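Local atomic coordinates of poly-beta-hydroxybuterate polymerase (Cupriavidus necator, PDB entry 5T6O), a protein that probably acts as an acyltransferase that polymerises hydroxybutyrate units into polyhydroxybutyrate without a template, this chain being its catalytic domain of alpha/beta hydrolase fold. Residues Ile113-Phe118 / Thr123-Ala128. The protein carries 1 engineered substitution. Sequence-based numbering, arbitrary orientation. Where two conformers were deposited one is given.
Sequences INVLGF and TIVSTA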
ATOM      1  N   ILE A 113     -14.810  34.804  18.309  1.00 33.72           N
ATOM      2  CA  ILE A 113     -15.122  33.538  18.955  1.00 29.14           C
ATOM      3  C   ILE A 113     -14.145  32.479  18.458  1.00 31.05           C
ATOM      4  O   ILE A 113     -13.488  32.628  17.424  1.00 29.78           O
ATOM      5  CB  ILE A 113     -16.581  33.092  18.695  1.00 28.22           C
ATOM      6  CG1 ILE A 113     -16.784  32.713  17.219  1.00 26.15           C
ATOM      7  CG2 ILE A 113     -17.565  34.185  19.132  1.00 29.81           C
ATOM      8  CD1 ILE A 113     -18.192  32.193  16.900  1.00 29.23           C
ATOM      9  N   ASN A 114     -14.043  31.399  19.216  1.00 25.34           N
ATOM     10  CA  ASN A 114     -13.330  30.223  18.743  1.00 26.40           C
ATOM     11  C   ASN A 114     -14.306  29.325  18.004  1.00 27.13           C
ATOM     12  O   ASN A 114     -15.494  29.269  18.337  1.00 26.52           O
ATOM     13  CB  ASN A 114     -12.688  29.476  19.909  1.00 25.53           C
ATOM     14  CG  ASN A 114     -11.511  30.231  20.484  1.00 30.52           C
ATOM     15  OD1 ASN A 114     -10.734  30.840  19.744  1.00 32.48           O
ATOM     16  ND2 ASN A 114     -11.382  30.213  21.799  1.00 29.49           N
ATOM     17  N   VAL A 115     -13.822  28.649  16.961  0.50 26.19           N
ATOM     18  CA  VAL A 115     -14.688  27.730  16.234  0.50 26.15           C
ATOM     19  C   VAL A 115     -14.009  26.375  16.095  0.50 27.99           C
ATOM     20  O   VAL A 115     -12.779  26.254  16.101  0.50 26.24           O
ATOM     21  CB  VAL A 115     -15.113  28.264  14.843  0.50 28.18           C
ATOM     22  CG1 VAL A 115     -15.649  29.691  14.938  0.50 29.35           C
ATOM     23  CG2 VAL A 115     -13.977  28.158  13.847  0.50 25.30           C
ATOM     24  N   LEU A 116     -14.839  25.346  15.979  1.00 23.73           N
ATOM     25  CA  LEU A 116     -14.402  23.971  15.809  1.00 23.81           C
ATOM     26  C   LEU A 116     -15.257  23.332  14.722  1.00 23.06           C
ATOM     27  O   LEU A 116     -16.465  23.585  14.636  1.00 23.87           O
ATOM     28  CB  LEU A 116     -14.516  23.169  17.125  1.00 24.24           C
ATOM     29  CG  LEU A 116     -14.312  21.645  17.120  1.00 26.55           C
ATOM     30  CD1 LEU A 116     -13.885  21.178  18.521  1.00 24.68           C
ATOM     31  CD2 LEU A 116     -15.566  20.868  16.674  1.00 24.65           C
ATOM     32  N   GLY A 117     -14.623  22.521  13.888  1.00 23.87           N
ATOM     33  CA  GLY A 117     -15.347  21.665  12.969  1.00 24.11           C
ATOM     34  C   GLY A 117     -14.884  20.234  13.133  1.00 24.55           C
ATOM     35  O   GLY A 117     -13.751  19.972  13.533  1.00 27.50           O
ATOM     36  N   PHE A 118     -15.794  19.299  12.840  1.00 21.18           N
ATOM     37  CA  PHE A 118     -15.488  17.867  12.859  1.00 21.07           C
ATOM     38  C   PHE A 118     -15.930  17.266  11.534  1.00 25.90           C
ATOM     39  O   PHE A 118     -17.089  17.423  11.143  1.00 23.50           O
ATOM     40  CB  PHE A 118     -16.190  17.158  14.025  1.00 21.78           C
ATOM     41  CG  PHE A 118     -16.032  15.649  13.998  1.00 25.30           C
ATOM     42  CD1 PHE A 118     -14.774  15.076  13.907  1.00 30.04           C
ATOM     43  CD2 PHE A 118     -17.132  14.812  14.083  1.00 28.25           C
ATOM     44  CE1 PHE A 118     -14.614  13.704  13.896  1.00 26.53           C
ATOM     45  CE2 PHE A 118     -16.979  13.432  14.064  1.00 27.82           C
ATOM     46  CZ  PHE A 118     -15.718  12.877  13.973  1.00 26.20           C
ATOM     47  N   THR A 123     -14.885  20.999   6.975  1.00 23.97           N
ATOM     48  CA  THR A 123     -14.867  21.503   5.607  1.00 22.68           C
ATOM     49  C   THR A 123     -15.846  22.660   5.460  1.00 24.23           C
ATOM     50  O   THR A 123     -15.516  23.700   4.880  1.00 24.24           O
ATOM     51  CB  THR A 123     -15.218  20.376   4.629  1.00 23.58           C
ATOM     52  OG1 THR A 123     -14.462  19.199   4.957  1.00 26.07           O
ATOM     53  CG2 THR A 123     -14.919  20.794   3.191  1.00 25.28           C
ATOM     54  N   ILE A 124     -17.057  22.485   5.994  1.00 24.43           N
ATOM     55  CA  ILE A 124     -18.071  23.536   5.970  1.00 26.04           C
ATOM     56  C   ILE A 124     -17.569  24.782   6.688  1.00 30.56           C
ATOM     57  O   ILE A 124     -17.635  25.896   6.154  1.00 27.62           O
ATOM     58  CB  ILE A 124     -19.379  23.020   6.596  1.00 25.19           C
ATOM     59  CG1 ILE A 124     -20.058  22.016   5.664  1.00 24.58           C
ATOM     60  CG2 ILE A 124     -20.321  24.184   6.928  1.00 25.64           C
ATOM     61  CD1 ILE A 124     -21.162  21.161   6.346  1.00 25.49           C
ATOM     62  N   VAL A 125     -17.074  24.623   7.918  1.00 25.32           N
ATOM     63  CA  VAL A 125     -16.761  25.833   8.662  1.00 26.94           C
ATOM     64  C   VAL A 125     -15.537  26.528   8.073  1.00 28.54           C
ATOM     65  O   VAL A 125     -15.457  27.764   8.085  1.00 27.12           O
ATOM     66  CB  VAL A 125     -16.611  25.549  10.167  1.00 32.60           C
ATOM     67  CG1 VAL A 125     -15.225  25.003  10.508  1.00 29.73           C
ATOM     68  CG2 VAL A 125     -16.913  26.831  10.918  1.00 37.36           C
ATOM     69  N   SER A 126     -14.598  25.770   7.502  1.00 26.61           N
ATOM     70  CA  SER A 126     -13.451  26.402   6.849  1.00 26.95           C
ATOM     71  C   SER A 126     -13.889  27.193   5.623  1.00 28.80           C
ATOM     72  O   SER A 126     -13.392  28.302   5.380  1.00 27.44           O
ATOM     73  CB  SER A 126     -12.411  25.348   6.464  1.00 26.19           C
ATOM     74  OG  SER A 126     -11.925  24.688   7.625  1.00 25.87           O
ATOM     75  N   THR A 127     -14.816  26.634   4.834  1.00 28.39           N
ATOM     76  CA  THR A 127     -15.331  27.366   3.681  1.00 27.68           C
ATOM     77  C   THR A 127     -16.020  28.651   4.124  1.00 27.73           C
ATOM     78  O   THR A 127     -15.806  29.716   3.533  1.00 30.49           O
ATOM     79  CB  THR A 127     -16.288  26.473   2.886  1.00 26.95           C
ATOM     80  OG1 THR A 127     -15.584  25.301   2.456  1.00 28.57           O
ATOM     81  CG2 THR A 127     -16.859  27.214   1.674  1.00 29.99           C
ATOM     82  N   ALA A 128     -16.819  28.573   5.192  1.00 28.09           N
ATOM     83  CA  ALA A 128     -17.539  29.746   5.684  1.00 29.95           C
ATOM     84  C   ALA A 128     -16.584  30.851   6.116  1.00 31.86           C
ATOM     85  O   ALA A 128     -16.812  32.028   5.814  1.00 28.19           O
ATOM     86  CB  ALA A 128     -18.451  29.349   6.847  1.00 28.57           C
TER
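Val125 meets Gly117 and Val115 in a compact example of how a strand and the helix that follows it are fitted together in an alpha/beta hydrolase fold. Val125 and Gly117 have the closest CA atoms of the two segments, 6.2 Å apart, and the side chain of Val125 carries the contact from the helix. Its CB is directed at the strand but stays 5.0 Å from Gly117 CA, so the two methyls do the touching. CG1 is turned between the backbone N and the carbonyl carbon (chi1 82°), which sets it over the strand backbone, 4.1 Å from Gly117 CA. Because Gly117 has no side chain, this methyl can settle directly on the main chain. CG2, anti to the backbone N, diverges along the strand and comes within 4.4 Å of Val115 CG2, a looser methyl-to-methyl approach. All three residues are buried and the contact is apolar, with one methyl for each strand residue. The short link between strand 113-118 and helix 120-134 is consistent with the nucleophile elbow of this fold. Strand 113-118 runs parallel between strands 40-43 and 140-146, where Val125 also touches Val43 and Val115 touches Val143; helix 89-108 packs against Ile124 and Ala128, and strand 140-146 completes the beta-alpha-beta unit.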